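Local coordinates for periplasmic branched-chain amino acid-binding protein (PDB 3I09) that probably captures branched-chain amino acids or related small carboxylates in the periplasm for an ABC transporter, and holds acetoacetic acid in this crystal, at residues T243-V248 with V338-E343; M231-V236 with W348-V353; A196-L201 with K225-L230. One frame throughout, in Å; residues are numbered along the deposited sequence.

Interaction 1: residues T243-V248 with V338-E343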
ATOM      1  N   THR A 243       3.625 -19.554 -12.531  1.00 12.71           N
ATOM      2  CA  THR A 243       2.964 -19.817 -11.241  1.00 13.22           C
ATOM      3  C   THR A 243       1.809 -18.854 -10.973  1.00 14.11           C
ATOM      4  O   THR A 243       0.796 -19.260 -10.384  1.00 14.39           O
ATOM      5  CB  THR A 243       3.974 -19.717 -10.105  1.00 14.47           C
ATOM      6  OG1 THR A 243       4.911 -20.802 -10.217  1.00 16.38           O
ATOM      7  CG2 THR A 243       3.273 -19.739  -8.688  1.00 14.82           C
ATOM      8  N   THR A 244       1.932 -17.593 -11.397  1.00 13.05           N
ATOM      9  CA  THR A 244       0.933 -16.545 -11.028  1.00 12.81           C
ATOM     10  C   THR A 244      -0.168 -16.271 -12.041  1.00 12.42           C
ATOM     11  O   THR A 244      -1.135 -15.557 -11.751  1.00 12.17           O
ATOM     12  CB  THR A 244       1.616 -15.212 -10.667  1.00 12.82           C
ATOM     13  OG1 THR A 244       2.546 -14.855 -11.699  1.00 13.36           O
ATOM     14  CG2 THR A 244       2.352 -15.348  -9.339  1.00 13.13           C
ATOM     15  N   GLN A 245      -0.027 -16.817 -13.243  1.00 12.95           N
ATOM     16  CA  GLN A 245      -0.998 -16.558 -14.314  1.00 13.12           C
ATOM     17  C   GLN A 245      -2.432 -16.816 -13.810  1.00 13.36           C
ATOM     18  O   GLN A 245      -2.705 -17.828 -13.146  1.00 14.08           O
ATOM     19  CB  GLN A 245      -0.743 -17.439 -15.537  1.00 12.68           C
ATOM     20  CG  GLN A 245      -0.725 -18.942 -15.271  1.00 12.80           C
ATOM     21  CD  GLN A 245      -0.327 -19.712 -16.504  1.00 15.99           C
ATOM     22  OE1 GLN A 245      -0.968 -19.566 -17.546  1.00 15.56           O
ATOM     23  NE2 GLN A 245       0.757 -20.515 -16.415  1.00 14.96           N
ATOM     24  N   GLY A 246      -3.319 -15.889 -14.155  1.00 12.72           N
ATOM     25  CA  GLY A 246      -4.725 -15.975 -13.837  1.00 12.58           C
ATOM     26  C   GLY A 246      -5.110 -15.439 -12.505  1.00 12.88           C
ATOM     27  O   GLY A 246      -6.297 -15.311 -12.236  1.00 13.54           O
ATOM     28  N   LEU A 247      -4.154 -15.113 -11.646  1.00 12.95           N
ATOM     29  CA  LEU A 247      -4.513 -14.489 -10.364  1.00 13.67           C
ATOM     30  C   LEU A 247      -5.121 -13.120 -10.606  1.00 14.10           C
ATOM     31  O   LEU A 247      -4.650 -12.350 -11.478  1.00 12.54           O
ATOM     32  CB  LEU A 247      -3.295 -14.361  -9.445  1.00 13.45           C
ATOM     33  CG  LEU A 247      -2.751 -15.679  -8.860  1.00 16.44           C
ATOM     34  CD1 LEU A 247      -1.463 -15.422  -8.112  1.00 16.19           C
ATOM     35  CD2 LEU A 247      -3.777 -16.415  -7.952  1.00 18.66           C
ATOM     36  N   VAL A 248      -6.164 -12.815  -9.837  1.00 13.76           N
ATOM     37  CA  VAL A 248      -6.808 -11.511  -9.914  1.00 15.00           C
ATOM     38  C   VAL A 248      -6.340 -10.673  -8.729  1.00 15.54           C
ATOM     39  O   VAL A 248      -6.248 -11.136  -7.570  1.00 15.16           O
ATOM     40  CB  VAL A 248      -8.317 -11.664  -9.944  1.00 16.77           C
ATOM     41  CG1 VAL A 248      -8.982 -10.332  -9.822  1.00 18.17           C
ATOM     42  CG2 VAL A 248      -8.753 -12.412 -11.263  1.00 18.88           C
ATOM     43  N   VAL A 338      -3.202 -11.491 -13.829  1.00 11.96           N
ATOM     44  CA  VAL A 338      -1.813 -11.777 -14.175  1.00 11.42           C
ATOM     45  C   VAL A 338      -1.794 -12.575 -15.466  1.00 11.05           C
ATOM     46  O   VAL A 338      -2.570 -13.536 -15.638  1.00 11.82           O
ATOM     47  CB  VAL A 338      -1.088 -12.538 -13.065  1.00 12.07           C
ATOM     48  CG1 VAL A 338       0.346 -12.846 -13.524  1.00 10.45           C
ATOM     49  CG2 VAL A 338      -1.145 -11.717 -11.733  1.00 11.80           C
ATOM     50  N   LYS A 339      -0.978 -12.112 -16.397  1.00 11.02           N
ATOM     51  CA  LYS A 339      -0.804 -12.745 -17.704  1.00 11.19           C
ATOM     52  C   LYS A 339      -0.250 -14.174 -17.721  1.00 11.52           C
ATOM     53  O   LYS A 339       0.504 -14.582 -16.842  1.00  9.62           O
ATOM     54  CB  LYS A 339       0.102 -11.881 -18.602  1.00 10.77           C
ATOM     55  CG  LYS A 339      -0.579 -10.623 -19.124  1.00 11.69           C
ATOM     56  CD  LYS A 339       0.360  -9.802 -20.052  1.00 13.26           C
ATOM     57  CE  LYS A 339      -0.413  -8.731 -20.811  1.00 15.99           C
ATOM     58  NZ  LYS A 339       0.455  -8.145 -21.864  1.00 15.98           N
ATOM     59  N   LYS A 340      -0.646 -14.914 -18.756  1.00 11.81           N
ATOM     60  CA  LYS A 340       0.030 -16.128 -19.128  1.00 13.37           C
ATOM     61  C   LYS A 340       1.424 -15.723 -19.631  1.00 11.73           C
ATOM     62  O   LYS A 340       1.595 -14.648 -20.194  1.00 11.62           O
ATOM     63  CB  LYS A 340      -0.679 -16.858 -20.282  1.00 13.18           C
ATOM     64  CG  LYS A 340      -2.107 -17.299 -20.038  1.00 17.03           C
ATOM     65  CD  LYS A 340      -2.623 -17.962 -21.304  1.00 20.61           C
ATOM     66  CE  LYS A 340      -4.134 -18.094 -21.295  1.00 26.07           C
ATOM     67  NZ  LYS A 340      -4.528 -18.967 -20.175  1.00 27.09           N
ATOM     68  N   PRO A 341       2.409 -16.606 -19.475  1.00 12.09           N
ATOM     69  CA  PRO A 341       3.721 -16.354 -20.087  1.00 11.90           C
ATOM     70  C   PRO A 341       3.639 -15.961 -21.566  1.00 12.03           C
ATOM     71  O   PRO A 341       4.290 -15.006 -21.979  1.00 11.64           O
ATOM     72  CB  PRO A 341       4.450 -17.696 -19.908  1.00 12.92           C
ATOM     73  CG  PRO A 341       3.867 -18.265 -18.635  1.00 11.66           C
ATOM     74  CD  PRO A 341       2.389 -17.855 -18.692  1.00 12.25           C
ATOM     75  N   SER A 342       2.800 -16.635 -22.339  1.00 12.35           N
ATOM     76  CA  SER A 342       2.700 -16.362 -23.784  1.00 12.60           C
ATOM     77  C   SER A 342       2.092 -15.000 -24.101  1.00 12.54           C
ATOM     78  O   SER A 342       2.137 -14.570 -25.253  1.00 12.91           O
ATOM     79  CB  SER A 342       1.848 -17.423 -24.465  1.00 13.56           C
ATOM     80  OG  SER A 342       0.528 -17.365 -23.972  1.00 11.87           O
ATOM     81  N   GLU A 343       1.484 -14.356 -23.107  1.00 12.82           N
ATOM     82  CA  GLU A 343       0.875 -13.027 -23.295  1.00 13.88           C
ATOM     83  C   GLU A 343       1.841 -11.889 -22.940  1.00 13.39           C
ATOM     84  O   GLU A 343       1.524 -10.746 -23.192  1.00 14.94           O
ATOM     85  CB  GLU A 343      -0.394 -12.881 -22.448  1.00 14.32           C
ATOM     86  CG  GLU A 343      -1.474 -13.895 -22.802  1.00 14.05           C
ATOM     87  CD  GLU A 343      -2.657 -13.887 -21.871  1.00 17.89           C
ATOM     88  OE1 GLU A 343      -2.556 -13.612 -20.649  1.00 16.12           O
ATOM     89  OE2 GLU A 343      -3.734 -14.236 -22.377  1.00 23.49           O
TER
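The isopropyl group of Val338 fits into the bend of 243-248, one methyl beside Thr244 and the other beside Leu247. With CG1 anti to its backbone N (chi1 178°), that methyl lies 3.5 Å from Thr244 OG1, while CG2 turns to Leu247 CB at 4.1 Å. A branched apolar side chain suits this place because it fills both directions at once, and Val338 CB also sits against Thr244 O at 3.3 Å. The hydroxyl of Thr244 is not left to a hydrocarbon neighbour alone: it hydrogen-bonds to Gly240 O, between helices 233-239 and 241-244. Gln245 runs extended beyond CG, and its side chain crosses Pro341 at about a right angle, with Gln245 NE2 3.9 Å from Pro341 CD and bonded to Glu242 O. Gln245 OE1 lies against the aliphatic start of Lys340, 3.6 Å from its CG. Val338 is held by both its N and its O. Gly246 N donates almost straight (174°) to Val338 O at 2.9 Å, and Val338 N donates to Leu247 O. Thr244 to Leu247 form a type II beta turn, with glycine at the third position where positive phi is needed; it leads from helix 241-244 into strand 248-251, antiparallel to strand 329-338.

Interaction 2: residues M231-V236 with W348-V353. With EDO (1,2-ethanediol), chain G.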
HETATM    1  N   MSE A 231      -0.746  -8.043  -3.805  1.00 14.08           N
HETATM    2  CA  MSE A 231       0.373  -8.545  -4.621  0.50 14.35           C
HETATM    3  C   MSE A 231       0.907  -7.345  -5.417  1.00 15.50           C
HETATM    4  O   MSE A 231       0.136  -6.652  -6.051  1.00 15.81           O
HETATM    5  CB  MSE A 231      -0.148  -9.651  -5.564  0.50 14.81           C
HETATM    6  CG  MSE A 231       0.788 -10.130  -6.676  0.50 14.04           C
HETATM    7 SE   MSE A 231       0.243 -11.886  -7.351  0.38 15.34          SE
HETATM    8  CE  MSE A 231       0.373 -12.836  -5.672  0.50 16.01           C
ATOM      9  N   PHE A 232       2.197  -7.084  -5.330  1.00 14.35           N
ATOM     10  CA  PHE A 232       2.831  -6.015  -6.055  1.00 13.54           C
ATOM     11  C   PHE A 232       3.623  -6.614  -7.222  1.00 12.25           C
ATOM     12  O   PHE A 232       3.845  -7.820  -7.288  1.00 13.73           O
ATOM     13  CB  PHE A 232       3.774  -5.232  -5.112  1.00 13.13           C
ATOM     14  CG  PHE A 232       3.054  -4.515  -4.025  1.00 13.69           C
ATOM     15  CD1 PHE A 232       2.461  -3.288  -4.264  1.00 13.18           C
ATOM     16  CD2 PHE A 232       2.900  -5.113  -2.775  1.00 11.97           C
ATOM     17  CE1 PHE A 232       1.766  -2.616  -3.235  1.00 14.14           C
ATOM     18  CE2 PHE A 232       2.209  -4.439  -1.754  1.00 13.23           C
ATOM     19  CZ  PHE A 232       1.635  -3.221  -1.996  1.00 11.40           C
ATOM     20  N   ILE A 233       4.113  -5.764  -8.105  1.00 13.69           N
ATOM     21  CA  ILE A 233       4.801  -6.246  -9.302  1.00 13.43           C
ATOM     22  C   ILE A 233       6.037  -7.081  -8.942  1.00 12.00           C
ATOM     23  O   ILE A 233       6.332  -8.050  -9.620  1.00 10.77           O
ATOM     24  CB  ILE A 233       5.139  -5.071 -10.276  1.00 14.10           C
ATOM     25  CG1 ILE A 233       5.389  -5.611 -11.675  1.00 18.52           C
ATOM     26  CG2 ILE A 233       6.357  -4.214  -9.779  1.00 11.48           C
ATOM     27  CD1 ILE A 233       5.738  -4.531 -12.681  1.00 21.73           C
ATOM     28  N   ASN A 234       6.700  -6.765  -7.834  1.00 13.06           N
ATOM     29  CA  ASN A 234       7.914  -7.488  -7.427  1.00 12.96           C
ATOM     30  C   ASN A 234       7.600  -8.914  -6.969  1.00 13.84           C
ATOM     31  O   ASN A 234       8.436  -9.834  -7.082  1.00 12.30           O
ATOM     32  CB  ASN A 234       8.637  -6.753  -6.292  1.00 13.27           C
ATOM     33  CG  ASN A 234       8.804  -5.288  -6.575  1.00 13.92           C
ATOM     34  OD1 ASN A 234       7.822  -4.509  -6.455  1.00 13.40           O
ATOM     35  ND2 ASN A 234      10.005  -4.899  -7.032  1.00 13.32           N
ATOM     36  N   ASP A 235       6.393  -9.086  -6.433  1.00 13.44           N
ATOM     37  CA  ASP A 235       5.938 -10.395  -5.994  1.00 13.87           C
ATOM     38  C   ASP A 235       5.706 -11.294  -7.220  1.00 13.74           C
ATOM     39  O   ASP A 235       6.101 -12.462  -7.256  1.00 12.56           O
ATOM     40  CB  ASP A 235       4.661 -10.252  -5.152  1.00 15.26           C
ATOM     41  CG  ASP A 235       4.814  -9.316  -3.934  1.00 17.40           C
ATOM     42  OD1 ASP A 235       5.855  -9.369  -3.242  1.00 18.08           O
ATOM     43  OD2 ASP A 235       3.847  -8.546  -3.627  1.00 19.41           O
ATOM     44  N   VAL A 236       5.083 -10.742  -8.263  1.00 13.51           N
ATOM     45  CA  VAL A 236       4.962 -11.486  -9.522  1.00 12.85           C
ATOM     46  C   VAL A 236       6.339 -11.826 -10.121  1.00 13.58           C
ATOM     47  O   VAL A 236       6.572 -12.937 -10.609  1.00 14.48           O
ATOM     48  CB  VAL A 236       4.082 -10.742 -10.553  1.00 13.56           C
ATOM     49  CG1 VAL A 236       3.944 -11.557 -11.847  1.00 11.20           C
ATOM     50  CG2 VAL A 236       2.653 -10.449  -9.963  1.00 16.47           C
ATOM     51  N   TRP A 348       8.746  -7.544 -17.453  1.00 11.44           N
ATOM     52  CA  TRP A 348       7.812  -6.896 -16.533  1.00 11.68           C
ATOM     53  C   TRP A 348       6.412  -6.664 -17.053  1.00 11.46           C
ATOM     54  O   TRP A 348       5.605  -6.040 -16.358  1.00 11.44           O
ATOM     55  CB  TRP A 348       8.385  -5.611 -15.896  1.00 10.88           C
ATOM     56  CG  TRP A 348       9.707  -5.770 -15.197  1.00 12.02           C
ATOM     57  CD1 TRP A 348      10.943  -5.689 -15.778  1.00 15.06           C
ATOM     58  CD2 TRP A 348       9.939  -5.888 -13.793  1.00 15.47           C
ATOM     59  NE1 TRP A 348      11.934  -5.816 -14.824  1.00 13.93           N
ATOM     60  CE2 TRP A 348      11.345  -5.953 -13.599  1.00 12.60           C
ATOM     61  CE3 TRP A 348       9.101  -6.018 -12.686  1.00 14.35           C
ATOM     62  CZ2 TRP A 348      11.923  -6.080 -12.340  1.00 14.97           C
ATOM     63  CZ3 TRP A 348       9.674  -6.151 -11.428  1.00 15.83           C
ATOM     64  CH2 TRP A 348      11.082  -6.193 -11.270  1.00 14.23           C
ATOM     65  N   ASP A 349       6.091  -7.181 -18.240  1.00 12.12           N
ATOM     66  CA  ASP A 349       4.735  -7.065 -18.784  1.00 12.26           C
ATOM     67  C   ASP A 349       3.864  -8.157 -18.156  1.00 11.76           C
ATOM     68  O   ASP A 349       3.797  -9.250 -18.673  1.00 12.64           O
ATOM     69  CB  ASP A 349       4.782  -7.152 -20.324  1.00 12.67           C
ATOM     70  CG  ASP A 349       3.412  -7.196 -20.978  1.00 13.45           C
ATOM     71  OD1 ASP A 349       2.440  -6.790 -20.340  1.00 12.35           O
ATOM     72  OD2 ASP A 349       3.320  -7.590 -22.170  1.00 13.36           O
ATOM     73  N   TYR A 350       3.211  -7.854 -17.032  1.00 11.18           N
ATOM     74  CA  TYR A 350       2.552  -8.882 -16.250  1.00 11.61           C
ATOM     75  C   TYR A 350       1.030  -8.797 -16.174  1.00 13.64           C
ATOM     76  O   TYR A 350       0.404  -9.811 -15.811  1.00 13.17           O
ATOM     77  CB  TYR A 350       3.092  -8.883 -14.802  1.00 12.03           C
ATOM     78  CG  TYR A 350       4.577  -9.123 -14.623  1.00  9.78           C
ATOM     79  CD1 TYR A 350       5.334  -9.813 -15.567  1.00 12.12           C
ATOM     80  CD2 TYR A 350       5.221  -8.766 -13.435  1.00 12.34           C
ATOM     81  CE1 TYR A 350       6.681 -10.083 -15.356  1.00 12.93           C
ATOM     82  CE2 TYR A 350       6.584  -9.017 -13.239  1.00 11.86           C
ATOM     83  CZ  TYR A 350       7.296  -9.641 -14.195  1.00 15.31           C
ATOM     84  OH  TYR A 350       8.632  -9.885 -14.014  1.00 18.70           O
ATOM     85  N   TYR A 351       0.432  -7.639 -16.472  1.00 12.99           N
ATOM     86  CA  TYR A 351      -0.965  -7.361 -16.149  0.50 14.01           C
ATOM     87  C   TYR A 351      -1.887  -7.189 -17.339  1.00 15.01           C
ATOM     88  O   TYR A 351      -1.497  -6.569 -18.319  1.00 14.73           O
ATOM     89  CB  TYR A 351      -1.040  -6.027 -15.433  0.50 14.02           C
ATOM     90  CG  TYR A 351      -0.213  -5.878 -14.195  0.50 13.61           C
ATOM     91  CD1 TYR A 351      -0.614  -6.460 -13.001  0.50 16.24           C
ATOM     92  CD2 TYR A 351       0.924  -5.087 -14.195  0.50 12.14           C
ATOM     93  CE1 TYR A 351       0.104  -6.272 -11.849  0.50 14.94           C
ATOM     94  CE2 TYR A 351       1.666  -4.907 -13.041  0.50 13.03           C
ATOM     95  CZ  TYR A 351       1.259  -5.513 -11.878  0.50 14.46           C
ATOM     96  OH  TYR A 351       1.985  -5.344 -10.727  0.50 14.11           O
ATOM     97  N   LYS A 352      -3.120  -7.663 -17.202  1.00 16.27           N
ATOM     98  CA  LYS A 352      -4.224  -7.340 -18.074  1.00 17.76           C
ATOM     99  C   LYS A 352      -5.187  -6.569 -17.187  1.00 19.53           C
ATOM    100  O   LYS A 352      -5.505  -7.034 -16.086  1.00 18.53           O
ATOM    101  CB  LYS A 352      -4.901  -8.612 -18.553  1.00 18.85           C
ATOM    102  CG  LYS A 352      -4.059  -9.423 -19.534  1.00 21.82           C
ATOM    103  CD  LYS A 352      -4.738 -10.718 -20.010  1.00 24.05           C
ATOM    104  CE  LYS A 352      -4.718 -11.837 -18.969  1.00 25.68           C
ATOM    105  NZ  LYS A 352      -5.064 -13.143 -19.604  1.00 24.60           N
ATOM    106  N   VAL A 353      -5.685  -5.421 -17.637  1.00 20.34           N
ATOM    107  CA  VAL A 353      -6.702  -4.719 -16.823  1.00 21.77           C
ATOM    108  C   VAL A 353      -8.089  -5.354 -17.009  1.00 21.28           C
ATOM    109  O   VAL A 353      -8.609  -5.470 -18.126  1.00 23.26           O
ATOM    110  CB  VAL A 353      -6.749  -3.204 -17.112  1.00 22.71           C
ATOM    111  CG1 VAL A 353      -7.842  -2.533 -16.248  1.00 23.24           C
ATOM    112  CG2 VAL A 353      -5.397  -2.563 -16.875  1.00 23.48           C
TER
HETATM  113  C1  EDO G   8       8.830  -9.669  -3.488  1.00 39.91           C
HETATM  114  O1  EDO G   8       8.143  -8.703  -2.698  1.00 36.84           O
HETATM  115  C2  EDO G   8       9.964 -10.241  -2.658  1.00 42.17           C
HETATM  116  O2  EDO G   8       9.738 -11.609  -2.267  1.00 44.11           O
HETATM  117  O   HOH W   1       0.323  -5.376  -8.533  1.00 16.98           O
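Ile233 is met by three aromatic side chains, those of Trp348, Tyr350 and Tyr351, each crossing it at about a right angle. Its CG1 arm is anti to the backbone N (chi1 -160°), which carries CG1 to within 3.6 Å of Tyr350 CD2 and sends CD1 on to Trp348 CE3 at 3.7 Å. The base of the same side chain meets the phenol of Tyr351 in one of its two conformers, Ile233 CB lying 3.2 Å from Tyr351 OH. A turn later, Val236 places CG1 over a face of Tyr350 in a CH-pi contact, 3.9 Å from the ring centroid and 28° off the normal. Branched aliphatic residues suit the side of the helix that faces the rings, because their compact methyls fill the angles between flat groups.

The second shell fixes these groups. Trp348 CA covers the opposite face of Tyr350, so that ring is held between its own segment and Val236, while the Trp348 ring stacks on His237 and Trp348 O accepts from Trp255 NE1. In the same conformer the hydroxyl of Tyr351 donates to a water at 2.8 Å from OH, and that water donates to the backbone O of Met231, a selenomethionine, bridging the segments through polar atoms. At the helix start, Phe232 is the N-cap, and Phe232 N donates to Asp235 OD2 at 2.8 Å, a side-chain bond that holds the first turn. The Phe232 side chain comes within about 4 Å of the bound acetoacetic acid.

Helix 233-239 thus lies between strand 351-357, reached through Tyr351, and helix 205-217, touched by Asp235 and by Met231 just before the helix. Val236 and Tyr350 both pack on Leu241 of helix 241-244, which follows next in the chain.

Interaction 3: residues A196-L201 with K225-L230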
ATOM      1  N   ALA A 196     -12.879 -25.152   1.672  1.00 14.17           N
ATOM      2  CA  ALA A 196     -13.234 -23.897   1.011  1.00 14.26           C
ATOM      3  C   ALA A 196     -12.785 -23.900  -0.451  1.00 12.01           C
ATOM      4  O   ALA A 196     -11.783 -24.537  -0.771  1.00 12.27           O
ATOM      5  CB  ALA A 196     -12.582 -22.725   1.767  1.00 12.38           C
ATOM      6  N   GLN A 197     -13.496 -23.145  -1.301  1.00 11.94           N
ATOM      7  CA  GLN A 197     -13.153 -22.938  -2.714  1.00 12.10           C
ATOM      8  C   GLN A 197     -11.954 -21.995  -2.879  1.00 12.23           C
ATOM      9  O   GLN A 197     -11.098 -22.195  -3.740  1.00 13.04           O
ATOM     10  CB  GLN A 197     -14.341 -22.325  -3.479  1.00 12.13           C
ATOM     11  CG  GLN A 197     -15.510 -23.257  -3.687  1.00 13.51           C
ATOM     12  CD  GLN A 197     -16.780 -22.549  -4.131  1.00 15.36           C
ATOM     13  OE1 GLN A 197     -17.162 -21.544  -3.552  1.00 16.93           O
ATOM     14  NE2 GLN A 197     -17.454 -23.087  -5.173  1.00 15.77           N
ATOM     15  N   ILE A 198     -11.895 -20.972  -2.026  1.00 13.01           N
ATOM     16  CA  ILE A 198     -10.909 -19.904  -2.125  1.00 11.45           C
ATOM     17  C   ILE A 198     -10.047 -19.873  -0.854  1.00 12.47           C
ATOM     18  O   ILE A 198     -10.583 -19.866   0.267  1.00 12.71           O
ATOM     19  CB  ILE A 198     -11.618 -18.532  -2.277  1.00 11.80           C
ATOM     20  CG1 ILE A 198     -12.633 -18.544  -3.436  1.00 13.02           C
ATOM     21  CG2 ILE A 198     -10.587 -17.380  -2.394  1.00 10.62           C
ATOM     22  CD1 ILE A 198     -12.027 -18.895  -4.838  1.00 13.09           C
ATOM     23  N   LEU A 199      -8.725 -19.831  -1.046  1.00 13.53           N
ATOM     24  CA  LEU A 199      -7.762 -19.499   0.002  1.00 13.25           C
ATOM     25  C   LEU A 199      -7.381 -18.041  -0.120  1.00 13.94           C
ATOM     26  O   LEU A 199      -6.717 -17.637  -1.091  1.00 12.74           O
ATOM     27  CB  LEU A 199      -6.506 -20.377  -0.109  1.00 14.04           C
ATOM     28  CG  LEU A 199      -5.369 -20.188   0.925  1.00 17.32           C
ATOM     29  CD1 LEU A 199      -5.878 -20.462   2.313  1.00 21.21           C
ATOM     30  CD2 LEU A 199      -4.192 -21.106   0.640  1.00 17.90           C
ATOM     31  N   GLY A 200      -7.832 -17.236   0.828  1.00 13.13           N
ATOM     32  CA  GLY A 200      -7.605 -15.789   0.809  1.00 12.92           C
ATOM     33  C   GLY A 200      -6.293 -15.546   1.531  1.00 14.02           C
ATOM     34  O   GLY A 200      -6.126 -15.915   2.694  1.00 12.65           O
ATOM     35  N   LEU A 201      -5.344 -14.975   0.815  1.00 12.50           N
ATOM     36  CA  LEU A 201      -4.034 -14.644   1.354  1.00 12.32           C
ATOM     37  C   LEU A 201      -4.034 -13.246   1.940  1.00 12.57           C
ATOM     38  O   LEU A 201      -3.839 -12.253   1.218  1.00 11.73           O
ATOM     39  CB  LEU A 201      -3.005 -14.722   0.237  1.00 12.53           C
ATOM     40  CG  LEU A 201      -2.895 -16.110  -0.382  1.00 13.55           C
ATOM     41  CD1 LEU A 201      -1.949 -16.080  -1.596  1.00 13.77           C
ATOM     42  CD2 LEU A 201      -2.443 -17.141   0.653  1.00 13.56           C
ATOM     43  N   LYS A 225      -8.564 -22.351  -5.212  1.00 16.73           N
ATOM     44  CA  LYS A 225      -8.021 -21.203  -5.896  1.00 15.64           C
ATOM     45  C   LYS A 225      -7.426 -20.202  -4.871  1.00 15.97           C
ATOM     46  O   LYS A 225      -8.024 -19.962  -3.824  1.00 13.63           O
ATOM     47  CB  LYS A 225      -9.096 -20.513  -6.733  1.00 17.33           C
ATOM     48  CG  LYS A 225      -9.404 -21.198  -8.065  1.00 20.73           C
ATOM     49  CD  LYS A 225     -10.008 -20.205  -9.073  1.00 24.00           C
ATOM     50  CE  LYS A 225     -10.235 -20.812 -10.482  1.00 26.13           C
ATOM     51  NZ  LYS A 225     -10.626 -19.729 -11.480  1.00 22.69           N
ATOM     52  N   LEU A 226      -6.265 -19.637  -5.175  1.00 13.46           N
ATOM     53  CA  LEU A 226      -5.670 -18.625  -4.298  1.00 14.44           C
ATOM     54  C   LEU A 226      -6.230 -17.259  -4.651  1.00 14.20           C
ATOM     55  O   LEU A 226      -6.376 -16.957  -5.816  1.00 14.77           O
ATOM     56  CB  LEU A 226      -4.151 -18.593  -4.440  1.00 12.98           C
ATOM     57  CG  LEU A 226      -3.409 -19.918  -4.286  1.00 17.59           C
ATOM     58  CD1 LEU A 226      -1.888 -19.728  -4.496  1.00 18.88           C
ATOM     59  CD2 LEU A 226      -3.696 -20.552  -2.951  1.00 17.45           C
ATOM     60  N   ALA A 227      -6.594 -16.473  -3.643  1.00 13.34           N
ATOM     61  CA  ALA A 227      -6.920 -15.074  -3.839  1.00 13.27           C
ATOM     62  C   ALA A 227      -5.787 -14.294  -3.172  1.00 13.63           C
ATOM     63  O   ALA A 227      -5.671 -14.244  -1.947  1.00 13.86           O
ATOM     64  CB  ALA A 227      -8.264 -14.733  -3.246  1.00 13.09           C
ATOM     65  N   ALA A 228      -4.942 -13.697  -3.989  1.00 13.85           N
ATOM     66  CA  ALA A 228      -3.813 -12.926  -3.494  1.00 13.86           C
ATOM     67  C   ALA A 228      -4.360 -11.525  -3.248  1.00 14.75           C
ATOM     68  O   ALA A 228      -4.511 -10.714  -4.158  1.00 16.33           O
ATOM     69  CB  ALA A 228      -2.675 -12.944  -4.508  1.00 15.25           C
ATOM     70  N   LEU A 229      -4.690 -11.252  -1.999  1.00 14.23           N
ATOM     71  CA  LEU A 229      -5.393 -10.021  -1.679  1.00 13.70           C
ATOM     72  C   LEU A 229      -4.478  -8.790  -1.720  1.00 13.78           C
ATOM     73  O   LEU A 229      -4.960  -7.661  -1.859  1.00 13.17           O
ATOM     74  CB  LEU A 229      -6.063 -10.175  -0.309  1.00 13.20           C
ATOM     75  CG  LEU A 229      -7.130 -11.251  -0.252  1.00 14.00           C
ATOM     76  CD1 LEU A 229      -7.538 -11.530   1.244  1.00 13.38           C
ATOM     77  CD2 LEU A 229      -8.363 -10.885  -1.078  1.00 15.34           C
ATOM     78  N   LEU A 230      -3.160  -9.001  -1.620  1.00 12.86           N
ATOM     79  CA  LEU A 230      -2.212  -7.902  -1.875  1.00 12.91           C
ATOM     80  C   LEU A 230      -0.962  -8.457  -2.562  1.00 13.77           C
ATOM     81  O   LEU A 230      -0.248  -9.300  -2.008  1.00 12.69           O
ATOM     82  CB  LEU A 230      -1.829  -7.139  -0.617  1.00 12.92           C
ATOM     83  CG  LEU A 230      -0.946  -5.923  -0.849  1.00 12.98           C
ATOM     84  CD1 LEU A 230      -1.543  -4.922  -1.913  1.00 12.11           C
ATOM     85  CD2 LEU A 230      -0.620  -5.224   0.525  1.00 13.72           C
TER
HETATM   86  O   HOH W   2      -1.772 -11.471  -0.811  1.00 12.10           O
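Gln197 O accepts from Lys225 N at 2.9 Å, the first of a run of backbone bonds that pair the two segments in parallel. Lys225 O then takes Leu199 N, Leu199 O takes Ala227 N, nearly straight at 177°, and Ala227 O takes Leu201 N at 2.9 Å. The next bond, Leu229 N to Leu201 O, is weak at 3.5 Å; a water lies within bonding distance of Leu201 O and accepts from Leu230 N.

Apolar contacts lie on both faces of the sheet. On one, Ile198 CG1 stands beside the backbone N (chi1 -53°), which leaves CG2 anti to it and leaning on Ala227 CB at 3.6 Å, while CD1 reaches Lys225 CB at 3.8 Å. Leu229 CD1 comes within 4.2 Å of Gly200 C, where glycine has no side chain to bar it; Leu229 continues to helices 124-137 and 151-166. On the other face Leu199 and Leu226 lie side by side and point the same way, their CD2 methyls 3.7 Å apart, and Leu201 CD1 reaches Ala228 CB at 4.3 Å.

The lack of bulk at Gly200 and Ala227 lets Leu229 and Ile198 come close. Since the strands are joined through helix 205-217 as a beta-alpha-beta unit, the chemistry implies a division of labour: backbone bonds hold the strands together, while apolar side chains probably help favour this register and bury the faces.

In the fold
Interaction 3 joins two neighbouring strands of the four-stranded parallel sheet, interaction 2 packs a helix on aromatic residues beside strand 351-357, and interaction 1 pairs a turn with the end of strand 329-338. Interactions 2 and 3 are largely buried; interaction 1 is only partly so, and polar or charged side chains mix there with a buried valine and threonine. Backbone bonds dominate interaction 3, a pair of them serves interaction 1, and interaction 2 relies on rings, methyls and a bridging water. Interactions 1 and 2 share the antiparallel sheet and touch through the salt bridge Glu343-Lys352, while 225-230 runs directly into 231-236, linking interaction 3 to interaction 2 near the ligand.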